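Local coordinates for protein thioesterase superfamily (Jannaschia sp., PDB 2OAF) that probably hydrolyses thioesters, perhaps of coenzyme A, with a hot-dog fold, at residues Leu44-Ala49 and Phe106-Val111; Thr67-Pro72 and Pro136-Leu141; Pro40-Glu45 and His88-His93. All coordinates share one frame; numbering follows the deposited sequence.

Contact 1: residues Leu44-Ala49 and Phe106-Val111; sequences LEAIDA and FRVDGV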
ATOM      1  N   LEU B  44       3.339  -0.730  12.513  1.00 28.79           N
ATOM      2  CA  LEU B  44       1.989  -0.419  12.962  1.00 30.33           C
ATOM      3  C   LEU B  44       1.145  -1.676  13.138  1.00 29.55           C
ATOM      4  O   LEU B  44       0.372  -1.797  14.098  1.00 30.51           O
ATOM      5  CB  LEU B  44       1.336   0.593  12.025  1.00 30.33           C
ATOM      6  CG  LEU B  44       1.480   2.088  12.383  1.00 29.61           C
ATOM      7  CD1 LEU B  44       2.891   2.431  12.786  1.00 34.21           C
ATOM      8  CD2 LEU B  44       1.019   2.987  11.203  1.00 37.15           C
ATOM      9  N   GLU B  45       1.297  -2.619  12.223  1.00 28.68           N
ATOM     10  CA  GLU B  45       0.646  -3.922  12.333  1.00 32.13           C
ATOM     11  C   GLU B  45       1.018  -4.637  13.654  1.00 29.68           C
ATOM     12  O   GLU B  45       0.185  -5.272  14.298  1.00 28.49           O
ATOM     13  CB  GLU B  45       1.002  -4.748  11.110  1.00 33.66           C
ATOM     14  CG  GLU B  45       0.409  -6.162  11.054  1.00 49.09           C
ATOM     15  CD  GLU B  45       1.064  -7.036   9.965  1.00 46.29           C
ATOM     16  OE1 GLU B  45       1.377  -6.465   8.864  1.00 59.31           O
ATOM     17  OE2 GLU B  45       1.268  -8.257  10.239  1.00 45.63           O
ATOM     18  N   ALA B  46       2.278  -4.492  14.052  1.00 29.48           N
ATOM     19  CA  ALA B  46       2.799  -5.022  15.293  1.00 27.54           C
ATOM     20  C   ALA B  46       2.107  -4.398  16.497  1.00 27.39           C
ATOM     21  O   ALA B  46       1.777  -5.087  17.490  1.00 29.88           O
ATOM     22  CB  ALA B  46       4.297  -4.766  15.360  1.00 26.04           C
ATOM     23  N   ILE B  47       1.933  -3.083  16.453  1.00 28.90           N
ATOM     24  CA  ILE B  47       1.272  -2.368  17.538  1.00 28.55           C
ATOM     25  C   ILE B  47      -0.208  -2.773  17.593  1.00 30.22           C
ATOM     26  O   ILE B  47      -0.757  -3.009  18.661  1.00 31.32           O
ATOM     27  CB  ILE B  47       1.411  -0.820  17.360  1.00 27.54           C
ATOM     28  CG1 ILE B  47       2.895  -0.372  17.468  1.00 26.59           C
ATOM     29  CG2 ILE B  47       0.488  -0.070  18.352  1.00 26.48           C
ATOM     30  CD1 ILE B  47       3.169   1.118  17.080  1.00 26.93           C
ATOM     31  N   ASP B  48      -0.852  -2.843  16.443  1.00 29.54           N
ATOM     32  CA  ASP B  48      -2.221  -3.348  16.357  1.00 30.44           C
ATOM     33  C   ASP B  48      -2.330  -4.748  16.987  1.00 29.56           C
ATOM     34  O   ASP B  48      -3.293  -5.028  17.710  1.00 29.14           O
ATOM     35  CB  ASP B  48      -2.693  -3.374  14.898  1.00 31.60           C
ATOM     36  CG  ASP B  48      -4.072  -3.968  14.751  1.00 33.39           C
ATOM     37  OD1 ASP B  48      -5.063  -3.242  14.920  1.00 27.85           O
ATOM     38  OD2 ASP B  48      -4.160  -5.171  14.495  1.00 31.71           O
ATOM     39  N   ALA B  49      -1.342  -5.615  16.724  1.00 29.37           N
ATOM     40  CA  ALA B  49      -1.310  -6.963  17.307  1.00 30.05           C
ATOM     41  C   ALA B  49      -1.091  -6.937  18.827  1.00 29.67           C
ATOM     42  O   ALA B  49      -1.550  -7.822  19.548  1.00 28.32           O
ATOM     43  CB  ALA B  49      -0.228  -7.873  16.601  1.00 28.72           C
ATOM     44  N   PHE B 106       4.995   3.482  21.910  1.00 27.38           N
ATOM     45  CA  PHE B 106       5.359   2.107  21.647  1.00 29.26           C
ATOM     46  C   PHE B 106       6.689   2.091  20.954  1.00 29.39           C
ATOM     47  O   PHE B 106       6.906   2.875  20.014  1.00 29.33           O
ATOM     48  CB  PHE B 106       4.338   1.446  20.720  1.00 27.66           C
ATOM     49  CG  PHE B 106       3.039   1.107  21.398  1.00 27.44           C
ATOM     50  CD1 PHE B 106       2.884  -0.086  22.063  1.00 26.50           C
ATOM     51  CD2 PHE B 106       1.977   1.981  21.365  1.00 29.12           C
ATOM     52  CE1 PHE B 106       1.687  -0.406  22.683  1.00 31.55           C
ATOM     53  CE2 PHE B 106       0.780   1.652  21.972  1.00 34.72           C
ATOM     54  CZ  PHE B 106       0.646   0.449  22.629  1.00 29.87           C
ATOM     55  N   ARG B 107       7.536   1.157  21.389  1.00 28.28           N
ATOM     56  CA  ARG B 107       8.723   0.750  20.668  1.00 28.16           C
ATOM     57  C   ARG B 107       8.437  -0.503  19.863  1.00 28.75           C
ATOM     58  O   ARG B 107       7.700  -1.387  20.321  1.00 25.90           O
ATOM     59  CB  ARG B 107       9.832   0.449  21.660  1.00 29.01           C
ATOM     60  CG  ARG B 107      10.474   1.658  22.240  1.00 27.72           C
ATOM     61  CD  ARG B 107      11.524   2.297  21.304  1.00 28.98           C
ATOM     62  NE  ARG B 107      12.759   1.536  21.333  1.00 29.41           N
ATOM     63  CZ  ARG B 107      13.115   0.601  20.454  1.00 26.30           C
ATOM     64  NH1 ARG B 107      12.356   0.334  19.410  1.00 33.51           N
ATOM     65  NH2 ARG B 107      14.249  -0.059  20.628  1.00 30.64           N
ATOM     66  N   VAL B 108       9.005  -0.567  18.664  1.00 27.75           N
ATOM     67  CA  VAL B 108       9.018  -1.780  17.859  1.00 28.62           C
ATOM     68  C   VAL B 108      10.431  -1.962  17.290  1.00 29.46           C
ATOM     69  O   VAL B 108      10.968  -1.032  16.670  1.00 30.34           O
ATOM     70  CB  VAL B 108       8.029  -1.729  16.680  1.00 27.54           C
ATOM     71  CG1 VAL B 108       8.138  -3.011  15.837  1.00 26.55           C
ATOM     72  CG2 VAL B 108       6.583  -1.480  17.161  1.00 27.07           C
ATOM     73  N   ASP B 109      11.027  -3.140  17.516  1.00 29.06           N
ATOM     74  CA  ASP B 109      12.282  -3.521  16.880  1.00 28.52           C
ATOM     75  C   ASP B 109      11.887  -4.604  15.884  1.00 28.80           C
ATOM     76  O   ASP B 109      11.264  -5.634  16.249  1.00 28.26           O
ATOM     77  CB  ASP B 109      13.321  -4.132  17.828  1.00 26.49           C
ATOM     78  CG  ASP B 109      13.969  -3.123  18.773  1.00 34.40           C
ATOM     79  OD1 ASP B 109      13.732  -1.903  18.638  1.00 29.20           O
ATOM     80  OD2 ASP B 109      14.735  -3.579  19.665  1.00 34.03           O
ATOM     81  N   GLY B 110      12.285  -4.398  14.642  1.00 28.70           N
ATOM     82  CA  GLY B 110      12.039  -5.384  13.581  1.00 29.03           C
ATOM     83  C   GLY B 110      13.316  -6.177  13.425  1.00 28.84           C
ATOM     84  O   GLY B 110      14.359  -5.592  13.116  1.00 28.63           O
ATOM     85  N   VAL B 111      13.235  -7.489  13.682  1.00 27.92           N
ATOM     86  CA  VAL B 111      14.408  -8.366  13.774  1.00 25.77           C
ATOM     87  C   VAL B 111      14.258  -9.546  12.846  1.00 27.22           C
ATOM     88  O   VAL B 111      13.190 -10.164  12.813  1.00 29.18           O
ATOM     89  CB  VAL B 111      14.561  -8.886  15.228  1.00 28.92           C
ATOM     90  CG1 VAL B 111      15.815  -9.735  15.339  1.00 24.85           C
ATOM     91  CG2 VAL B 111      14.597  -7.681  16.205  1.00 24.33           C
TER
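Ile47 and Phe106 carry most of this wholly apolar contact between the helix containing Leu44-Ala49 and the strand containing Phe106-Val111. The ring interaction is a CH-pi contact: Ile47 CG2 stands over one face of the phenyl ring of Phe106, 4.0 Å from its centroid, 13° off the ring normal and displaced toward CD2 and CE2. CG2 lies anti to the backbone N of Ile47, and this leaves CG1 beside that nitrogen, so the longer branch reaches the Phe106 stem and Val108 rather than the ring face. That branch makes two of the three aliphatic contacts. Ile47 CD1 packs on Phe106 CB at 3.8 Å, while Ile47 CG1 rests 3.9 Å from Val108 CG2. Val108 spreads its two methyls between two helix residues, and its CG1 meets Ala46 CB at 4.2 Å. Cutting Ile47 back to an alanine removes both branches, and is likely to leave the Phe106 ring free to shift and a gap beside Val108.

Polar bonding lies on the other side of the strand. There Arg107 grips Asp109 end-on, NH1 and NH2 both reaching OD1, with NH1 at 2.7 Å and the oxygen close to the guanidinium plane; Asp109 OD2 also pairs with Arg12. Trp50 meets the Phe106 ring edge-to-face, and Trp60 of helix 59-65 packs on Ile47. The segment axes pass 9.0 Å apart at 122°. A long helix lying across the concave side of a curled antiparallel sheet in this way is the defining feature of the hot-dog fold.

Contact 2: residues Thr67-Pro72 and Pro136-Leu141; sequences TNVGTP and PAPDHL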
ATOM      1  N   THR B  67     -15.038  -0.158  21.701  1.00 34.67           N
ATOM      2  CA  THR B  67     -14.659   0.432  22.998  1.00 35.73           C
ATOM      3  C   THR B  67     -14.741   1.968  22.928  1.00 34.22           C
ATOM      4  O   THR B  67     -14.666   2.642  23.940  1.00 32.73           O
ATOM      5  CB  THR B  67     -13.218  -0.069  23.355  1.00 37.03           C
ATOM      6  OG1 THR B  67     -13.260  -1.500  23.463  1.00 43.58           O
ATOM      7  CG2 THR B  67     -12.669   0.530  24.639  1.00 46.95           C
ATOM      8  N   ASN B  68     -14.894   2.506  21.720  1.00 31.52           N
ATOM      9  CA  ASN B  68     -14.967   3.945  21.489  1.00 31.89           C
ATOM     10  C   ASN B  68     -13.714   4.720  21.886  1.00 33.47           C
ATOM     11  O   ASN B  68     -13.791   5.895  22.256  1.00 32.08           O
ATOM     12  CB  ASN B  68     -16.174   4.550  22.204  1.00 31.05           C
ATOM     13  CG  ASN B  68     -16.594   5.865  21.597  1.00 31.06           C
ATOM     14  OD1 ASN B  68     -16.444   6.090  20.391  1.00 33.92           O
ATOM     15  ND2 ASN B  68     -17.110   6.738  22.418  1.00 32.27           N
ATOM     16  N   VAL B  69     -12.560   4.066  21.780  1.00 33.38           N
ATOM     17  CA  VAL B  69     -11.293   4.698  22.086  1.00 31.39           C
ATOM     18  C   VAL B  69     -10.432   4.681  20.833  1.00 32.61           C
ATOM     19  O   VAL B  69     -10.158   3.619  20.279  1.00 31.78           O
ATOM     20  CB  VAL B  69     -10.565   3.982  23.251  1.00 31.78           C
ATOM     21  CG1 VAL B  69      -9.150   4.559  23.429  1.00 33.90           C
ATOM     22  CG2 VAL B  69     -11.358   4.129  24.563  1.00 28.12           C
ATOM     23  N   GLY B  70     -10.049   5.866  20.366  1.00 31.29           N
ATOM     24  CA  GLY B  70      -9.121   5.979  19.267  1.00 30.18           C
ATOM     25  C   GLY B  70      -7.744   6.281  19.796  1.00 30.71           C
ATOM     26  O   GLY B  70      -7.596   6.818  20.902  1.00 29.94           O
ATOM     27  N   THR B  71      -6.725   5.906  19.034  1.00 32.31           N
ATOM     28  CA  THR B  71      -5.341   6.193  19.419  1.00 33.03           C
ATOM     29  C   THR B  71      -4.595   6.723  18.193  1.00 34.45           C
ATOM     30  O   THR B  71      -3.670   6.112  17.718  1.00 34.03           O
ATOM     31  CB  THR B  71      -4.607   4.990  20.080  1.00 34.51           C
ATOM     32  OG1 THR B  71      -4.331   3.957  19.125  1.00 36.53           O
ATOM     33  CG2 THR B  71      -5.391   4.420  21.228  1.00 33.69           C
ATOM     34  N   PRO B  72      -4.998   7.899  17.704  1.00 34.18           N
ATOM     35  CA  PRO B  72      -4.315   8.471  16.535  1.00 33.67           C
ATOM     36  C   PRO B  72      -2.827   8.774  16.799  1.00 32.26           C
ATOM     37  O   PRO B  72      -2.455   9.125  17.910  1.00 29.52           O
ATOM     38  CB  PRO B  72      -5.122   9.752  16.245  1.00 33.11           C
ATOM     39  CG  PRO B  72      -5.798  10.080  17.534  1.00 31.31           C
ATOM     40  CD  PRO B  72      -6.077   8.776  18.207  1.00 32.81           C
ATOM     41  N   PRO B 136      -7.733  12.219  28.083  1.00 38.15           N
ATOM     42  CA  PRO B 136      -6.620  11.544  28.725  1.00 38.58           C
ATOM     43  C   PRO B 136      -6.713  10.035  28.582  1.00 37.42           C
ATOM     44  O   PRO B 136      -7.797   9.511  28.378  1.00 38.04           O
ATOM     45  CB  PRO B 136      -6.771  11.925  30.191  1.00 39.66           C
ATOM     46  CG  PRO B 136      -8.109  12.547  30.333  1.00 37.76           C
ATOM     47  CD  PRO B 136      -8.524  13.035  29.016  1.00 38.62           C
ATOM     48  N   ALA B 137      -5.587   9.338  28.731  1.00 37.68           N
ATOM     49  CA  ALA B 137      -5.592   7.871  28.688  1.00 36.87           C
ATOM     50  C   ALA B 137      -6.593   7.323  29.711  1.00 37.52           C
ATOM     51  O   ALA B 137      -6.473   7.629  30.900  1.00 36.54           O
ATOM     52  CB  ALA B 137      -4.206   7.319  28.977  1.00 34.52           C
ATOM     53  N   PRO B 138      -7.591   6.525  29.268  1.00 36.98           N
ATOM     54  CA  PRO B 138      -8.570   6.004  30.237  1.00 36.49           C
ATOM     55  C   PRO B 138      -7.970   5.037  31.248  1.00 36.59           C
ATOM     56  O   PRO B 138      -7.073   4.259  30.922  1.00 35.19           O
ATOM     57  CB  PRO B 138      -9.610   5.288  29.367  1.00 34.49           C
ATOM     58  CG  PRO B 138      -9.334   5.700  27.990  1.00 38.89           C
ATOM     59  CD  PRO B 138      -7.905   6.092  27.900  1.00 37.70           C
ATOM     60  N   ASP B 139      -8.469   5.100  32.467  1.00 37.09           N
ATOM     61  CA  ASP B 139      -7.947   4.306  33.557  1.00 37.18           C
ATOM     62  C   ASP B 139      -7.933   2.826  33.236  1.00 35.24           C
ATOM     63  O   ASP B 139      -6.999   2.137  33.628  1.00 36.47           O
ATOM     64  CB  ASP B 139      -8.765   4.507  34.863  1.00 38.04           C
ATOM     65  CG  ASP B 139      -8.639   5.917  35.446  1.00 45.37           C
ATOM     66  OD1 ASP B 139      -7.709   6.670  35.071  1.00 50.34           O
ATOM     67  OD2 ASP B 139      -9.491   6.267  36.298  1.00 60.16           O
ATOM     68  N   HIS B 140      -8.967   2.311  32.581  1.00 35.36           N
ATOM     69  CA  HIS B 140      -9.000   0.854  32.311  1.00 37.34           C
ATOM     70  C   HIS B 140      -7.901   0.449  31.337  1.00 36.47           C
ATOM     71  O   HIS B 140      -7.337  -0.622  31.475  1.00 38.22           O
ATOM     72  CB  HIS B 140     -10.367   0.327  31.823  1.00 37.24           C
ATOM     73  CG  HIS B 140     -10.771   0.810  30.457  1.00 43.50           C
ATOM     74  ND1 HIS B 140     -11.258   2.080  30.228  1.00 39.39           N
ATOM     75  CD2 HIS B 140     -10.797   0.177  29.256  1.00 42.71           C
ATOM     76  CE1 HIS B 140     -11.547   2.215  28.945  1.00 42.37           C
ATOM     77  NE2 HIS B 140     -11.284   1.075  28.335  1.00 36.99           N
ATOM     78  N   LEU B 141      -7.584   1.300  30.371  1.00 34.22           N
ATOM     79  CA  LEU B 141      -6.467   1.011  29.484  1.00 33.92           C
ATOM     80  C   LEU B 141      -5.130   1.148  30.225  1.00 32.85           C
ATOM     81  O   LEU B 141      -4.241   0.319  30.070  1.00 33.30           O
ATOM     82  CB  LEU B 141      -6.541   1.878  28.208  1.00 32.22           C
ATOM     83  CG  LEU B 141      -7.776   1.545  27.349  1.00 34.41           C
ATOM     84  CD1 LEU B 141      -7.752   2.320  26.063  1.00 34.19           C
ATOM     85  CD2 LEU B 141      -7.958   0.007  27.048  1.00 32.07           C
TER
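Val69 meets two residues of Pro136-Leu141, one with each methyl. Its CG1 is anti to the backbone N (chi1 173°) and points at Leu141 CD1, the two side chains reaching tip to tip with 3.7 Å between these carbons. CG2, beside the backbone nitrogen, looks instead toward the ring of Pro138, whose CG is 4.3 Å away. Pro138 is the N-cap residue of helix 139-145, so Val69 touches both the start of the helix and its first turn.

Thr67 adds a looser contact nearer the surface. Its methyl CG2 lies 4.0 Å from His140 NE2, approaching the edge of the imidazole near the ring plane. The histidine uses a less common rotamer, with CG between the backbone N and the carbonyl carbon (chi1 68°); this turns the ring toward Thr67, with Leu141 CG over one face, toward its rim.

Leu141 also packs on Leu63 of helix 59-65 and on His55, so it links Val69 to that helix. No hydrogen bond crosses between the segments; the C-terminal helix is joined to the beginning of strand 69-80 here by dispersion and exclusion of water, with the imidazole as a polar group at the outer margin.

Contact 3: residues Pro40-Glu45 and His88-His93; sequences PRFALE and HILKCH. With PO4 (phosphate ion), chain C.
Phe42 and Leu90 cross at about a right angle, and their meeting makes most of the contact between Pro40-Glu45, on the long helix, and His88-His93, at the start of strand 90-99. One methyl of Leu90, CD2, does the touching. It sits 3.7 Å from Phe42 CD2 and 4.0 Å from Phe42 CB, approaching the ring obliquely where the phenyl joins its stem. Leu90 CG is anti to the backbone N (chi1 -177°), which extends the side chain from the strand toward the helix. Val21 packs on the phenyl group as well, and Phe118 and Val23 pack on Leu90, so the pair belongs to a wider apolar layer beneath the helix.

Cys92, two residues further along the same strand, also directs its CB toward the helix. Its SG lies 4.4 Å from Phe42 O, a long approach along the helix flank, and the side chain also touches Val108 of the neighbouring strand.

Arg41 turns to a different side of the helix and takes no part in the apolar packing. Its chain bends at chi3 (60°), bringing NE within 3.3 Å of phosphate O4; the hydrogen bond is weak, with an N-H...O angle of 143°. The anion lies near the edge of the guanidinium and also touches the aliphatic part of the chain, its O3 lying 3.5 Å from Arg41 CB. The phosphate, which probably came from the crystallisation liquor, is also hydrogen-bonded to Arg41 NE and His38 ND1, both of the second subunit. The chemistry is therefore divided: the face of the helix toward the sheet is held by apolar packing, whereas Arg41 helps form an anion site at a subunit interface, where the bound phosphate probably offsets the charge of the two arginines.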
ATOM      1  N   PRO B  40       6.989   1.204   7.915  1.00 33.39           N
ATOM      2  CA  PRO B  40       6.073   1.738   8.954  1.00 34.49           C
ATOM      3  C   PRO B  40       4.792   0.908   9.072  1.00 34.29           C
ATOM      4  O   PRO B  40       4.264   0.722  10.154  1.00 34.14           O
ATOM      5  CB  PRO B  40       5.760   3.139   8.433  1.00 34.49           C
ATOM      6  CG  PRO B  40       7.013   3.523   7.605  1.00 35.57           C
ATOM      7  CD  PRO B  40       7.341   2.225   6.907  1.00 35.41           C
ATOM      8  N   ARG B  41       4.276   0.457   7.948  1.00 35.72           N
ATOM      9  CA  ARG B  41       3.095  -0.395   7.947  1.00 37.00           C
ATOM     10  C   ARG B  41       3.293  -1.651   8.783  1.00 34.54           C
ATOM     11  O   ARG B  41       2.391  -2.069   9.519  1.00 32.87           O
ATOM     12  CB  ARG B  41       2.735  -0.830   6.531  1.00 37.10           C
ATOM     13  CG  ARG B  41       1.594  -1.857   6.520  1.00 47.88           C
ATOM     14  CD  ARG B  41       0.759  -1.915   5.234  1.00 52.59           C
ATOM     15  NE  ARG B  41       1.558  -2.245   4.064  1.00 54.27           N
ATOM     16  CZ  ARG B  41       1.984  -3.458   3.758  1.00 58.52           C
ATOM     17  NH1 ARG B  41       1.705  -4.489   4.541  1.00 65.27           N
ATOM     18  NH2 ARG B  41       2.714  -3.634   2.664  1.00 67.86           N
ATOM     19  N   PHE B  42       4.455  -2.289   8.621  1.00 31.68           N
ATOM     20  CA  PHE B  42       4.765  -3.492   9.398  1.00 31.33           C
ATOM     21  C   PHE B  42       4.826  -3.161  10.882  1.00 30.39           C
ATOM     22  O   PHE B  42       4.320  -3.911  11.711  1.00 31.93           O
ATOM     23  CB  PHE B  42       6.118  -4.107   9.022  1.00 33.48           C
ATOM     24  CG  PHE B  42       6.254  -4.525   7.581  1.00 34.61           C
ATOM     25  CD1 PHE B  42       5.161  -4.959   6.838  1.00 41.93           C
ATOM     26  CD2 PHE B  42       7.503  -4.558   6.997  1.00 35.29           C
ATOM     27  CE1 PHE B  42       5.316  -5.370   5.527  1.00 39.24           C
ATOM     28  CE2 PHE B  42       7.661  -4.981   5.691  1.00 38.89           C
ATOM     29  CZ  PHE B  42       6.560  -5.381   4.955  1.00 38.25           C
ATOM     30  N   ALA B  43       5.465  -2.054  11.232  1.00 29.07           N
ATOM     31  CA  ALA B  43       5.570  -1.674  12.651  1.00 28.90           C
ATOM     32  C   ALA B  43       4.195  -1.383  13.278  1.00 27.15           C
ATOM     33  O   ALA B  43       3.912  -1.772  14.417  1.00 27.99           O
ATOM     34  CB  ALA B  43       6.528  -0.489  12.833  1.00 29.25           C
ATOM     35  N   LEU B  44       3.339  -0.730  12.513  1.00 28.79           N
ATOM     36  CA  LEU B  44       1.989  -0.419  12.962  1.00 30.33           C
ATOM     37  C   LEU B  44       1.145  -1.676  13.138  1.00 29.55           C
ATOM     38  O   LEU B  44       0.372  -1.797  14.098  1.00 30.51           O
ATOM     39  CB  LEU B  44       1.336   0.593  12.025  1.00 30.33           C
ATOM     40  CG  LEU B  44       1.480   2.088  12.383  1.00 29.61           C
ATOM     41  CD1 LEU B  44       2.891   2.431  12.786  1.00 34.21           C
ATOM     42  CD2 LEU B  44       1.019   2.987  11.203  1.00 37.15           C
ATOM     43  N   GLU B  45       1.297  -2.619  12.223  1.00 28.68           N
ATOM     44  CA  GLU B  45       0.646  -3.922  12.333  1.00 32.13           C
ATOM     45  C   GLU B  45       1.018  -4.637  13.654  1.00 29.68           C
ATOM     46  O   GLU B  45       0.185  -5.272  14.298  1.00 28.49           O
ATOM     47  CB  GLU B  45       1.002  -4.748  11.110  1.00 33.66           C
ATOM     48  CG  GLU B  45       0.409  -6.162  11.054  1.00 49.09           C
ATOM     49  CD  GLU B  45       1.064  -7.036   9.965  1.00 46.29           C
ATOM     50  OE1 GLU B  45       1.377  -6.465   8.864  1.00 59.31           O
ATOM     51  OE2 GLU B  45       1.268  -8.257  10.239  1.00 45.63           O
ATOM     52  N   HIS B  88      13.431 -14.351   5.705  1.00 33.70           N
ATOM     53  CA  HIS B  88      13.039 -14.750   7.073  1.00 32.92           C
ATOM     54  C   HIS B  88      11.790 -14.024   7.489  1.00 33.06           C
ATOM     55  O   HIS B  88      11.458 -13.010   6.920  1.00 33.68           O
ATOM     56  CB  HIS B  88      14.147 -14.422   8.065  1.00 36.23           C
ATOM     57  CG  HIS B  88      15.484 -14.928   7.643  1.00 34.72           C
ATOM     58  ND1 HIS B  88      15.804 -16.275   7.652  1.00 41.25           N
ATOM     59  CD2 HIS B  88      16.559 -14.283   7.135  1.00 40.43           C
ATOM     60  CE1 HIS B  88      17.035 -16.428   7.197  1.00 42.91           C
ATOM     61  NE2 HIS B  88      17.513 -15.238   6.870  1.00 39.71           N
ATOM     62  N   ILE B  89      11.100 -14.565   8.479  1.00 32.30           N
ATOM     63  CA  ILE B  89      10.023 -13.857   9.161  1.00 34.51           C
ATOM     64  C   ILE B  89      10.614 -12.584   9.771  1.00 32.26           C
ATOM     65  O   ILE B  89      11.727 -12.597  10.285  1.00 32.07           O
ATOM     66  CB  ILE B  89       9.405 -14.706  10.349  1.00 34.99           C
ATOM     67  CG1 ILE B  89       8.589 -15.886   9.837  1.00 35.69           C
ATOM     68  CG2 ILE B  89       8.457 -13.852  11.234  1.00 34.02           C
ATOM     69  CD1 ILE B  89       7.292 -15.435   9.201  1.00 46.43           C
ATOM     70  N   LEU B  90       9.876 -11.496   9.696  1.00 30.83           N
ATOM     71  CA  LEU B  90      10.223 -10.257  10.427  1.00 31.02           C
ATOM     72  C   LEU B  90       9.574 -10.357  11.795  1.00 31.21           C
ATOM     73  O   LEU B  90       8.352 -10.297  11.906  1.00 30.78           O
ATOM     74  CB  LEU B  90       9.696  -9.012   9.699  1.00 31.11           C
ATOM     75  CG  LEU B  90      10.021  -7.632  10.286  1.00 28.58           C
ATOM     76  CD1 LEU B  90      11.556  -7.336  10.317  1.00 27.15           C
ATOM     77  CD2 LEU B  90       9.269  -6.540   9.516  1.00 28.83           C
ATOM     78  N   LYS B  91      10.385 -10.504  12.828  1.00 30.27           N
ATOM     79  CA  LYS B  91       9.883 -10.571  14.188  1.00 29.57           C
ATOM     80  C   LYS B  91       9.870  -9.178  14.783  1.00 29.92           C
ATOM     81  O   LYS B  91      10.936  -8.557  15.017  1.00 29.93           O
ATOM     82  CB  LYS B  91      10.762 -11.483  15.039  1.00 31.61           C
ATOM     83  CG  LYS B  91      10.908 -12.891  14.505  1.00 32.91           C
ATOM     84  CD  LYS B  91       9.836 -13.793  15.052  1.00 43.39           C
ATOM     85  CE  LYS B  91       9.994 -15.249  14.605  1.00 47.25           C
ATOM     86  NZ  LYS B  91       8.934 -16.131  15.178  1.00 49.85           N
ATOM     87  N   CYS B  92       8.671  -8.671  15.030  1.00 28.58           N
ATOM     88  CA  CYS B  92       8.511  -7.328  15.544  1.00 27.71           C
ATOM     89  C   CYS B  92       8.312  -7.385  17.037  1.00 29.37           C
ATOM     90  O   CYS B  92       7.239  -7.678  17.521  1.00 28.54           O
ATOM     91  CB  CYS B  92       7.360  -6.631  14.857  1.00 29.28           C
ATOM     92  SG  CYS B  92       7.629  -6.386  13.082  1.00 32.68           S
ATOM     93  N   HIS B  93       9.380  -7.082  17.764  1.00 30.78           N
ATOM     94  CA  HIS B  93       9.365  -7.049  19.233  1.00 29.00           C
ATOM     95  C   HIS B  93       8.763  -5.712  19.645  1.00 30.25           C
ATOM     96  O   HIS B  93       9.311  -4.647  19.323  1.00 29.30           O
ATOM     97  CB  HIS B  93      10.783  -7.158  19.811  1.00 29.10           C
ATOM     98  CG  HIS B  93      11.501  -8.420  19.453  1.00 30.82           C
ATOM     99  ND1 HIS B  93      11.874  -9.355  20.397  1.00 32.20           N
ATOM    100  CD2 HIS B  93      11.915  -8.904  18.257  1.00 32.77           C
ATOM    101  CE1 HIS B  93      12.501 -10.351  19.798  1.00 34.62           C
ATOM    102  NE2 HIS B  93      12.533 -10.109  18.498  1.00 31.24           N
TER
HETATM  103  P   PO4 C 144       1.879   1.304   2.218  1.00 48.31           P
HETATM  104  O1  PO4 C 144       1.256   2.661   2.047  1.00 48.52           O
HETATM  105  O2  PO4 C 144       3.087   1.178   1.332  1.00 58.22           O
HETATM  106  O3  PO4 C 144       2.345   1.170   3.647  1.00 66.16           O
HETATM  107  O4  PO4 C 144       0.838   0.236   1.940  1.00 62.47           O

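Overall arrangement
From the N terminus, helix 39-54 supplies the first segments of contacts 3 and 1, which share Leu44 and Glu45. Contact 3 closes the shorter loop, returning at strand 90-99; contact 1 closes a longer one at the next strand, 103-112. The two centres are about 6 Å apart, and paired backbones join them, as in Asp109 O to His93 N at 2.8 Å. Contact 2 starts within both loops, at strand 69-80, but ends beyond them at the C-terminal helix 139-145, so it crosses both. Contacts 1 and 3 thus seat the long helix on the sheet, while contact 2 joins the last helix to the beginning of strand 69-80.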